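Local coordinates for bifunctional protein PutA (Bdellovibrio bacteriovorus, PDB 5UR2), which probably oxidises proline to glutamate in two steps, pairing a flavin-dependent proline dehydrogenase with an NAD-dependent glutamate semialdehyde dehydrogenase, at residues K547-K550 with Q556-A559; P614-G619 with L624-Y629; K630-T635 with V740-I745; E972-L975 with F979-A982. One frame throughout, in Å; residues are numbered along the deposited sequence.

Contact 1 (K547-K550 with Q556-A559); sequences KTWK and QRAA
Arg557 lays its aliphatic chain across the six-membered ring of Trp549. Its CB starts the contact at the outer corner of the indole, 4.0 Å from both CZ2 and CH2 of Trp549. Arg557 CG follows over the same bond, 3.8 Å from Trp549 CZ2. Arg557 CD comes nearest, reaching Trp549 CZ2 at 3.6 Å and riding 3.5 Å above the ring plane, shifted toward the rim; this is a CH-pi contact, with CD 4.0 Å from the centroid of the six-membered ring.

Beyond CD the chain bends at chi3 (-52°), and the guanidinium leaves the indole rather than stacking on it: the two planes stand 53° apart, and any cation-pi attraction to the five-membered ring is long and weak at best. The indole lies ready for this approach because its CG is anti to the backbone N (chi1 174°), which carries the six-membered ring out toward the second helix.

The two residues sit on successive helices, 532-549 and 554-570, of the aldehyde dehydrogenase part of the chain, so the pair spans the short turn joining two consecutive helices. Further along, NE of Arg557 donates to the backbone O of Val657 and NH1 makes a weak bond to Val552 O within the turn. Arg557 NH1 also passes 4.0 Å from Lys550 O without bonding to it. Trp549 NE1 donates to Ala656 O, so both side chains hand an N-H to neighbouring carbonyls of the 656-657 backbone, while Pro687 and Val690 pack against the indole.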
loop_
_atom_site.group_PDB
_atom_site.type_symbol
_atom_site.label_atom_id
_atom_site.label_comp_id
_atom_site.label_asym_id
_atom_site.label_seq_id
_atom_site.Cartn_x
_atom_site.Cartn_y
_atom_site.Cartn_z
ATOM N N LYS B 547 9.459 -22.882 12.731
ATOM C CA LYS B 547 9.570 -22.398 14.109
ATOM C C LYS B 547 10.726 -21.414 14.287
ATOM O O LYS B 547 10.610 -20.448 15.052
ATOM C CB LYS B 547 9.740 -23.599 15.048
ATOM C CG LYS B 547 9.853 -23.264 16.512
ATOM C CD LYS B 547 10.219 -24.498 17.338
ATOM C CE LYS B 547 10.043 -24.236 18.840
ATOM N NZ LYS B 547 8.690 -23.673 19.142
ATOM N N THR B 548 11.840 -21.625 13.586
ATOM C CA THR B 548 12.958 -20.690 13.658
ATOM C C THR B 548 13.041 -19.757 12.455
ATOM O O THR B 548 13.449 -18.602 12.606
ATOM C CB THR B 548 14.290 -21.444 13.819
ATOM O OG1 THR B 548 14.405 -22.452 12.803
ATOM C CG2 THR B 548 14.395 -22.095 15.207
ATOM N N TRP B 549 12.670 -20.225 11.264
ATOM C CA TRP B 549 12.767 -19.376 10.081
ATOM C C TRP B 549 11.860 -18.155 10.179
ATOM O O TRP B 549 12.209 -17.090 9.666
ATOM C CB TRP B 549 12.427 -20.189 8.834
ATOM C CG TRP B 549 12.349 -19.392 7.540
ATOM C CD1 TRP B 549 11.213 -19.053 6.855
ATOM C CD2 TRP B 549 13.445 -18.851 6.789
ATOM N NE1 TRP B 549 11.536 -18.337 5.734
ATOM C CE2 TRP B 549 12.901 -18.200 5.670
ATOM C CE3 TRP B 549 14.831 -18.859 6.949
ATOM C CZ2 TRP B 549 13.697 -17.576 4.712
ATOM C CZ3 TRP B 549 15.612 -18.221 6.005
ATOM C CH2 TRP B 549 15.045 -17.599 4.898
ATOM N N LYS B 550 10.692 -18.294 10.817
ATOM C CA LYS B 550 9.759 -17.180 10.965
ATOM C C LYS B 550 10.347 -16.032 11.783
ATOM O O LYS B 550 9.820 -14.911 11.734
ATOM C CB LYS B 550 8.466 -17.670 11.616
ATOM C CG LYS B 550 8.588 -17.954 13.132
ATOM C CD LYS B 550 7.332 -18.663 13.659
ATOM C CE LYS B 550 7.433 -18.928 15.153
ATOM N NZ LYS B 550 6.287 -19.755 15.647
ATOM N N GLN B 556 17.729 -10.411 6.353
ATOM C CA GLN B 556 18.512 -11.621 6.101
ATOM C C GLN B 556 17.766 -12.580 5.175
ATOM O O GLN B 556 18.385 -13.256 4.349
ATOM C CB GLN B 556 18.868 -12.302 7.426
ATOM C CG GLN B 556 19.825 -11.486 8.286
ATOM C CD GLN B 556 19.973 -12.004 9.727
ATOM O OE1 GLN B 556 20.084 -13.212 9.983
ATOM N NE2 GLN B 556 19.979 -11.067 10.679
ATOM N N ARG B 557 16.440 -12.666 5.302
ATOM C CA ARG B 557 15.693 -13.498 4.361
ATOM C C ARG B 557 15.764 -12.915 2.956
ATOM O O ARG B 557 15.974 -13.649 1.981
ATOM C CB ARG B 557 14.240 -13.664 4.810
ATOM C CG ARG B 557 14.080 -14.170 6.239
ATOM C CD ARG B 557 12.642 -14.655 6.519
ATOM N NE ARG B 557 11.617 -13.675 6.166
ATOM C CZ ARG B 557 10.878 -13.019 7.049
ATOM N NH1 ARG B 557 11.064 -13.231 8.346
ATOM N NH2 ARG B 557 9.957 -12.154 6.639
ATOM N N ALA B 558 15.636 -11.587 2.847
ATOM C CA ALA B 558 15.742 -10.922 1.552
ATOM C C ALA B 558 17.133 -11.094 0.940
ATOM O O ALA B 558 17.260 -11.239 -0.285
ATOM C CB ALA B 558 15.404 -9.440 1.698
ATOM N N ALA B 559 18.186 -11.067 1.769
ATOM C CA ALA B 559 19.543 -11.249 1.252
ATOM C C ALA B 559 19.745 -12.658 0.685
ATOM O O ALA B 559 20.474 -12.844 -0.297
ATOM C CB ALA B 559 20.567 -10.954 2.355
#

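Contact 2 (P614-G619 with L624-Y629); sequences PLRVGG and LSHYIY
Ser625 O is held by two donors of the facing segment: Val617 N at 3.0 Å, in a nearly straight bond (171° at the hydrogen), and, weakly, Arg616 NH1 at 3.5 Å. Two residues along, Leu615 and Tyr627 form an antiparallel hydrogen-bonded pair, with Tyr627 N to Leu615 O at 2.8 Å and Leu615 N to Tyr627 O at 3.0 Å. Arg616 and His626 lie between as the non-hydrogen-bonded pair, completing the beta hairpin of strand 615-616 with the long strand 623-638.

On the Arg616-His626 face, Arg616 CD lies 3.7 Å from His626 NE2, and Pro614 CB meets His626 CD2 at 3.8 Å. A bend at chi2 (82°) swings the guanidinium back over the hairpin, where one of its faces receives Leu624 CD2, 3.8 Å from Arg616 NE. On the other side of the sheet, Val617 CG1 packs against Tyr627 CB at 4.1 Å.

The second subunit meets that other side: Tyr627 OH bonds to its Asp959 and Ser625 OG to its Arg940 O. Since Arg616 NH2 makes a salt bridge to Glu983 and NH1 only a weak bond to Ser625 O, the charge of Arg616 is probably balanced mainly by the C-terminal tail, while the pairing of the two strands is carried by backbone bonds, with apolar side chains packed on them.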
loop_
_atom_site.group_PDB
_atom_site.type_symbol
_atom_site.label_atom_id
_atom_site.label_comp_id
_atom_site.label_asym_id
_atom_site.label_seq_id
_atom_site.Cartn_x
_atom_site.Cartn_y
_atom_site.Cartn_z
ATOM N N PRO B 614 7.309 -1.141 10.383
ATOM C CA PRO B 614 5.980 -1.003 11.002
ATOM C C PRO B 614 5.332 0.312 10.600
ATOM O O PRO B 614 5.979 1.360 10.584
ATOM C CB PRO B 614 6.277 -1.037 12.508
ATOM C CG PRO B 614 7.642 -1.634 12.629
ATOM C CD PRO B 614 8.386 -1.192 11.386
ATOM N N LEU B 615 4.051 0.256 10.272
ATOM C CA LEU B 615 3.316 1.441 9.850
ATOM C C LEU B 615 2.571 2.025 11.048
ATOM O O LEU B 615 1.701 1.364 11.621
ATOM C CB LEU B 615 2.345 1.114 8.717
ATOM C CG LEU B 615 1.431 2.279 8.323
ATOM C CD1 LEU B 615 2.200 3.431 7.653
ATOM C CD2 LEU B 615 0.282 1.805 7.460
ATOM N N ARG B 616 2.931 3.249 11.433
ATOM C CA ARG B 616 2.230 3.953 12.499
ATOM C C ARG B 616 0.804 4.272 12.060
ATOM O O ARG B 616 0.585 4.788 10.955
ATOM C CB ARG B 616 2.980 5.239 12.862
ATOM C CG ARG B 616 2.380 6.042 14.047
ATOM C CD ARG B 616 2.795 5.503 15.418
ATOM N NE ARG B 616 2.463 6.447 16.487
ATOM C CZ ARG B 616 1.303 6.456 17.146
ATOM N NH1 ARG B 616 0.361 5.556 16.856
ATOM N NH2 ARG B 616 1.073 7.370 18.085
ATOM N N VAL B 617 -0.179 3.925 12.895
ATOM C CA VAL B 617 -1.577 4.215 12.593
ATOM C C VAL B 617 -2.179 4.978 13.760
ATOM O O VAL B 617 -1.739 4.850 14.905
ATOM C CB VAL B 617 -2.411 2.937 12.280
ATOM C CG1 VAL B 617 -1.999 2.346 10.948
ATOM C CG2 VAL B 617 -2.281 1.877 13.391
ATOM N N GLY B 618 -3.197 5.783 13.464
ATOM C CA GLY B 618 -3.857 6.560 14.500
ATOM C C GLY B 618 -3.061 7.793 14.874
ATOM O O GLY B 618 -3.504 8.918 14.628
ATOM N N GLY B 619 -1.873 7.601 15.438
ATOM C CA GLY B 619 -1.031 8.730 15.784
ATOM C C GLY B 619 -1.469 9.486 17.019
ATOM O O GLY B 619 -1.165 10.667 17.151
ATOM N N LEU B 624 1.107 4.123 21.297
ATOM C CA LEU B 624 1.773 3.711 20.071
ATOM C C LEU B 624 0.978 2.585 19.429
ATOM O O LEU B 624 0.623 1.608 20.096
ATOM C CB LEU B 624 3.204 3.243 20.346
ATOM C CG LEU B 624 4.167 4.337 20.786
ATOM C CD1 LEU B 624 5.563 3.752 21.037
ATOM C CD2 LEU B 624 4.196 5.475 19.756
ATOM N N SER B 625 0.698 2.721 18.137
ATOM C CA SER B 625 -0.061 1.705 17.426
ATOM C C SER B 625 0.567 1.504 16.060
ATOM O O SER B 625 0.807 2.479 15.339
ATOM C CB SER B 625 -1.536 2.114 17.309
ATOM O OG SER B 625 -2.337 0.966 17.113
ATOM N N HIS B 626 0.867 0.256 15.722
ATOM C CA HIS B 626 1.525 -0.054 14.458
ATOM C C HIS B 626 0.836 -1.215 13.749
ATOM O O HIS B 626 0.400 -2.180 14.385
ATOM C CB HIS B 626 2.980 -0.378 14.662
ATOM C CG HIS B 626 3.784 0.783 15.144
ATOM N ND1 HIS B 626 3.930 1.080 16.481
ATOM C CD2 HIS B 626 4.474 1.733 14.470
ATOM C CE1 HIS B 626 4.685 2.157 16.612
ATOM N NE2 HIS B 626 5.028 2.573 15.406
ATOM N N TYR B 627 0.727 -1.084 12.426
ATOM C CA TYR B 627 0.215 -2.106 11.527
ATOM C C TYR B 627 1.409 -2.831 10.918
ATOM O O TYR B 627 2.334 -2.188 10.398
ATOM C CB TYR B 627 -0.665 -1.450 10.455
ATOM C CG TYR B 627 -1.518 -2.350 9.582
ATOM C CD1 TYR B 627 -2.762 -2.808 10.024
ATOM C CD2 TYR B 627 -1.128 -2.672 8.287
ATOM C CE1 TYR B 627 -3.561 -3.592 9.218
ATOM C CE2 TYR B 627 -1.925 -3.458 7.471
ATOM C CZ TYR B 627 -3.141 -3.907 7.941
ATOM O OH TYR B 627 -3.945 -4.684 7.138
ATOM N N ILE B 628 1.429 -4.159 11.050
ATOM C CA ILE B 628 2.578 -4.981 10.661
ATOM C C ILE B 628 2.068 -6.206 9.909
ATOM O O ILE B 628 0.865 -6.467 9.850
ATOM C CB ILE B 628 3.421 -5.425 11.886
ATOM C CG1 ILE B 628 2.563 -6.321 12.809
ATOM C CG2 ILE B 628 3.972 -4.234 12.657
ATOM C CD1 ILE B 628 3.318 -6.946 13.994
ATOM N N TYR B 629 3.002 -6.968 9.332
ATOM C CA TYR B 629 2.692 -8.234 8.683
ATOM C C TYR B 629 3.448 -9.369 9.367
ATOM O O TYR B 629 4.588 -9.187 9.815
ATOM C CB TYR B 629 3.026 -8.197 7.186
ATOM C CG TYR B 629 2.112 -7.246 6.471
ATOM C CD1 TYR B 629 0.842 -7.642 6.068
ATOM C CD2 TYR B 629 2.490 -5.930 6.264
ATOM C CE1 TYR B 629 -0.019 -6.747 5.441
ATOM C CE2 TYR B 629 1.641 -5.033 5.647
ATOM C CZ TYR B 629 0.399 -5.446 5.236
ATOM O OH TYR B 629 -0.419 -4.539 4.624
#

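Contact 3 (K630-T635 with V740-I745); sequences KSRGVT and VKRCII
Arg632 starts with CG anti to its carbonyl carbon and turns at chi3 (79°), which sends the guanidinium toward 740-745. Arg742 takes the other course, leaving with CG opposite the backbone N and bending at its own chi3, so that the two chains cross at about a right angle. NH2 of Arg632 then donates to Val740 O at 3.1 Å. The bond is straight, 172° at the hydrogen, and runs nearly along the C=O axis, with the oxygen lying in the guanidinium plane.

One face of the same guanidinium rests on the base of Arg742, whose CB is 3.7 Å from Arg632 NH1. Farther out, Arg742 NH1 approaches CD and NE of Arg632, both at 3.9 Å, with the two guanidinium planes inclined by 34°.

Strands 623-638 and 742-746 belong to one mixed sheet of the aldehyde dehydrogenase part, but they are not neighbours in it: strand 711-717 runs between them, parallel to both. The arginine side chain therefore spans that intervening strand at its start, and NH1 of Arg632 bonds to Thr712 O and Thr713 OG1 on the way.

Two like charges this close would be expected to repel, yet each has its own acceptors. Arg632 NE forms a salt bridge to Glu966, and Arg742 NH1 donates to the backbone oxygens of Gln963 and Met965. Ile951 of the second subunit packs on both arginines, placing the crossing beside the subunit interface.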
loop_
_atom_site.group_PDB
_atom_site.type_symbol
_atom_site.label_atom_id
_atom_site.label_comp_id
_atom_site.label_asym_id
_atom_site.label_seq_id
_atom_site.Cartn_x
_atom_site.Cartn_y
_atom_site.Cartn_z
ATOM N N LYS B 630 2.778 -10.523 9.452
ATOM C CA LYS B 630 3.293 -11.777 9.987
ATOM C C LYS B 630 3.283 -12.853 8.903
ATOM O O LYS B 630 2.455 -12.822 7.992
ATOM C CB LYS B 630 2.435 -12.285 11.161
ATOM C CG LYS B 630 2.430 -11.415 12.443
ATOM C CD LYS B 630 1.330 -11.952 13.387
ATOM C CE LYS B 630 1.307 -11.295 14.787
ATOM N NZ LYS B 630 2.554 -11.526 15.554
ATOM N N SER B 631 4.183 -13.829 9.024
ATOM C CA SER B 631 4.117 -14.999 8.166
ATOM C C SER B 631 2.943 -15.885 8.587
ATOM O O SER B 631 2.370 -15.721 9.664
ATOM C CB SER B 631 5.428 -15.774 8.229
ATOM O OG SER B 631 5.713 -16.136 9.557
ATOM N N ARG B 632 2.586 -16.843 7.729
ATOM C CA ARG B 632 1.450 -17.741 7.984
ATOM C C ARG B 632 1.840 -19.162 8.388
ATOM O O ARG B 632 1.202 -19.736 9.270
ATOM C CB ARG B 632 0.530 -17.814 6.753
ATOM C CG ARG B 632 0.005 -16.471 6.260
ATOM C CD ARG B 632 -1.182 -16.606 5.276
ATOM N NE ARG B 632 -2.446 -16.864 5.976
ATOM C CZ ARG B 632 -3.155 -17.985 5.880
ATOM N NH1 ARG B 632 -2.746 -18.969 5.093
ATOM N NH2 ARG B 632 -4.286 -18.119 6.568
ATOM N N GLY B 633 2.843 -19.771 7.768
ATOM C CA GLY B 633 3.208 -21.149 8.115
ATOM C C GLY B 633 3.746 -21.887 6.897
ATOM O O GLY B 633 4.334 -21.277 6.011
ATOM N N VAL B 634 3.510 -23.202 6.858
ATOM C CA VAL B 634 4.009 -24.016 5.755
ATOM C C VAL B 634 3.193 -23.720 4.505
ATOM O O VAL B 634 1.955 -23.742 4.535
ATOM C CB VAL B 634 3.962 -25.511 6.104
ATOM C CG1 VAL B 634 4.328 -26.334 4.882
ATOM C CG2 VAL B 634 4.936 -25.843 7.267
ATOM N N THR B 635 3.884 -23.441 3.399
ATOM C CA THR B 635 3.237 -23.114 2.135
ATOM C C THR B 635 3.452 -24.239 1.140
ATOM O O THR B 635 4.592 -24.608 0.865
ATOM C CB THR B 635 3.782 -21.801 1.576
ATOM O OG1 THR B 635 3.434 -20.748 2.479
ATOM C CG2 THR B 635 3.203 -21.502 0.191
ATOM N N VAL B 740 -7.397 -21.433 8.834
ATOM C CA VAL B 740 -8.122 -21.425 7.580
ATOM C C VAL B 740 -7.087 -21.381 6.458
ATOM O O VAL B 740 -6.145 -20.577 6.490
ATOM C CB VAL B 740 -9.091 -20.229 7.505
ATOM C CG1 VAL B 740 -9.916 -20.273 6.220
ATOM C CG2 VAL B 740 -10.020 -20.208 8.715
ATOM N N LYS B 741 -7.241 -22.264 5.485
ATOM C CA LYS B 741 -6.308 -22.305 4.372
ATOM C C LYS B 741 -6.569 -21.173 3.383
ATOM O O LYS B 741 -7.716 -20.776 3.145
ATOM C CB LYS B 741 -6.380 -23.667 3.675
ATOM C CG LYS B 741 -5.643 -24.776 4.455
ATOM C CD LYS B 741 -5.792 -26.155 3.843
ATOM C CE LYS B 741 -5.080 -27.190 4.733
ATOM N NZ LYS B 741 -5.234 -28.630 4.310
ATOM N N ARG B 742 -5.492 -20.615 2.843
ATOM C CA ARG B 742 -5.593 -19.621 1.792
ATOM C C ARG B 742 -5.079 -20.213 0.492
ATOM O O ARG B 742 -3.987 -20.795 0.464
ATOM C CB ARG B 742 -4.809 -18.363 2.127
ATOM C CG ARG B 742 -4.723 -17.433 0.908
ATOM C CD ARG B 742 -4.193 -16.082 1.267
ATOM N NE ARG B 742 -5.134 -15.367 2.115
ATOM C CZ ARG B 742 -4.769 -14.492 3.044
ATOM N NH1 ARG B 742 -3.467 -14.223 3.247
ATOM N NH2 ARG B 742 -5.706 -13.896 3.776
ATOM N N CYS B 743 -5.857 -20.046 -0.580
ATOM C CA CYS B 743 -5.470 -20.483 -1.920
ATOM C C CYS B 743 -5.083 -19.279 -2.767
ATOM O O CYS B 743 -5.823 -18.295 -2.821
ATOM C CB CYS B 743 -6.604 -21.233 -2.606
ATOM S SG CYS B 743 -7.010 -22.792 -1.821
ATOM N N ILE B 744 -3.924 -19.355 -3.411
ATOM C CA ILE B 744 -3.477 -18.363 -4.376
ATOM C C ILE B 744 -3.443 -19.071 -5.727
ATOM O O ILE B 744 -2.515 -19.841 -5.995
ATOM C CB ILE B 744 -2.112 -17.779 -3.990
ATOM C CG1 ILE B 744 -2.152 -17.275 -2.544
ATOM C CG2 ILE B 744 -1.719 -16.637 -4.939
ATOM C CD1 ILE B 744 -0.779 -16.927 -1.947
ATOM N N ILE B 745 -4.438 -18.806 -6.589
ATOM C CA ILE B 745 -4.774 -19.674 -7.721
ATOM C C ILE B 745 -4.775 -18.883 -9.030
ATOM O O ILE B 745 -5.425 -17.838 -9.122
ATOM C CB ILE B 745 -6.159 -20.321 -7.538
ATOM C CG1 ILE B 745 -6.243 -21.113 -6.239
ATOM C CG2 ILE B 745 -6.465 -21.227 -8.718
ATOM C CD1 ILE B 745 -5.437 -22.358 -6.247
#

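Contact 4 (E972-L975 with F979-A982); sequences ENTL and FAPA
An Asx turn ends strand 965-973, and the C-terminal tail doubles back against it: Leu975 N donates to Asn973 OD1 at 2.9 Å, from 43° above the plane of that carbonyl, and Thr974 and Leu975 of this turn meet 979-982. Between the two segments the backbones come close without any direct hydrogen bond. Leu975 CA instead makes a CA-H...O contact with Phe979 O at 3.4 Å, and a water joins the two segments by donating to Thr974 O at 2.7 Å and to Phe979 O at 3.2 Å.

Side chains meet beside this bridge. Ala980 points its CB toward 972-975, 3.6 Å from Thr974 OG1 and 4.1 Å from Leu975 CB. Thr974 presents OG1 there because that oxygen sits between its own N and carbonyl carbon (chi1 65°). Pro981 approaches with its CD, which lies 3.5 Å from Thr974 O and also touches Thr974 CB. The CD1 methyl of Leu975 reaches over the backbone at Phe979 N, while the Phe979 side chain leaves the backbone away from 972-975.

The second subunit covers much of this tail. Phe979 packs on its Leu421 and Ala980 on its Ile312, and its Arg55 donates to Thr974 O. That carbonyl oxygen thus accepts from both the water and the neighbouring arginine. With no direct hydrogen bond between 972-975 and 979-982, the two segments are joined by apolar contacts, a CA-H...O contact and a shared water, and the second subunit packs against the turn they form.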
loop_
_atom_site.group_PDB
_atom_site.type_symbol
_atom_site.label_atom_id
_atom_site.label_comp_id
_atom_site.label_asym_id
_atom_site.label_seq_id
_atom_site.Cartn_x
_atom_site.Cartn_y
_atom_site.Cartn_z
ATOM N N GLU B 972 0.368 -0.154 22.140
ATOM C CA GLU B 972 1.017 -0.026 23.440
ATOM C C GLU B 972 0.659 1.304 24.103
ATOM O O GLU B 972 0.941 2.383 23.564
ATOM C CB GLU B 972 2.532 -0.184 23.302
ATOM C CG GLU B 972 3.295 0.061 24.599
ATOM C CD GLU B 972 4.787 -0.278 24.491
ATOM O OE1 GLU B 972 5.290 -0.525 23.367
ATOM O OE2 GLU B 972 5.454 -0.277 25.539
ATOM N N ASN B 973 0.053 1.219 25.281
ATOM C CA ASN B 973 -0.162 2.384 26.126
ATOM C C ASN B 973 1.182 2.846 26.679
ATOM O O ASN B 973 1.872 2.077 27.357
ATOM C CB ASN B 973 -1.124 2.017 27.256
ATOM C CG ASN B 973 -1.310 3.135 28.273
ATOM O OD1 ASN B 973 -0.917 4.272 28.047
ATOM N ND2 ASN B 973 -1.966 2.813 29.385
ATOM N N THR B 974 1.568 4.089 26.388
ATOM C CA THR B 974 2.851 4.611 26.845
ATOM C C THR B 974 2.729 5.568 28.022
ATOM O O THR B 974 3.749 6.062 28.523
ATOM C CB THR B 974 3.572 5.322 25.692
ATOM O OG1 THR B 974 2.812 6.473 25.305
ATOM C CG2 THR B 974 3.754 4.379 24.513
ATOM N N LEU B 975 1.517 5.820 28.483
ATOM C CA LEU B 975 1.259 6.760 29.558
ATOM C C LEU B 975 1.367 6.049 30.906
ATOM O O LEU B 975 0.642 5.078 31.153
ATOM C CB LEU B 975 -0.130 7.357 29.341
ATOM C CG LEU B 975 -0.786 8.165 30.440
ATOM C CD1 LEU B 975 0.029 9.391 30.726
ATOM C CD2 LEU B 975 -2.164 8.514 29.989
ATOM N N PHE B 979 2.472 10.679 32.600
ATOM C CA PHE B 979 3.452 11.122 31.621
ATOM C C PHE B 979 3.631 10.066 30.539
ATOM O O PHE B 979 3.655 8.862 30.817
ATOM C CB PHE B 979 4.815 11.412 32.255
ATOM C CG PHE B 979 5.938 11.525 31.252
ATOM C CD1 PHE B 979 6.129 12.699 30.531
ATOM C CD2 PHE B 979 6.797 10.454 31.024
ATOM C CE1 PHE B 979 7.170 12.809 29.597
ATOM C CE2 PHE B 979 7.832 10.544 30.086
ATOM C CZ PHE B 979 8.024 11.724 29.376
ATOM N N ALA B 980 3.766 10.532 29.303
ATOM C CA ALA B 980 4.045 9.679 28.169
ATOM C C ALA B 980 5.153 10.319 27.347
ATOM O O ALA B 980 5.178 11.542 27.196
ATOM C CB ALA B 980 2.797 9.472 27.305
ATOM N N PRO B 981 6.082 9.530 26.813
ATOM C CA PRO B 981 7.152 10.113 25.989
ATOM C C PRO B 981 6.603 10.675 24.688
ATOM O O PRO B 981 5.654 10.146 24.109
ATOM C CB PRO B 981 8.084 8.922 25.702
ATOM C CG PRO B 981 7.583 7.776 26.542
ATOM C CD PRO B 981 6.149 8.059 26.871
ATOM N N ALA B 982 7.242 11.733 24.199
ATOM C CA ALA B 982 6.927 12.210 22.859
ATOM C C ALA B 982 7.540 11.275 21.818
ATOM O O ALA B 982 8.515 10.565 22.090
ATOM C CB ALA B 982 7.442 13.633 22.653
HETATM O O HOH W 1 5.661 6.421 30.445
#

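How the contacts relate
Following the chain, contact 1 comes first and closes the short turn between helices 532-549 and 554-570. Contact 2 then closes the hairpin onto strand 623-638. The chain continues directly into 630-635, where the strand is interrupted and contact 3 closes a long loop of 104 residues by reaching 742-746 in the same sheet; contact 4 closes a tight turn at the C terminus. The four follow in series, none crossing or enclosing another. Contact 1 meets contact 3 where Lys550 CB packs on Ser631 OG, and contact 2 adjoins contact 4 through a probable Leu624 O to Glu972 N bond between neighbouring strands. Contacts 2, 3 and 4 all touch the second subunit.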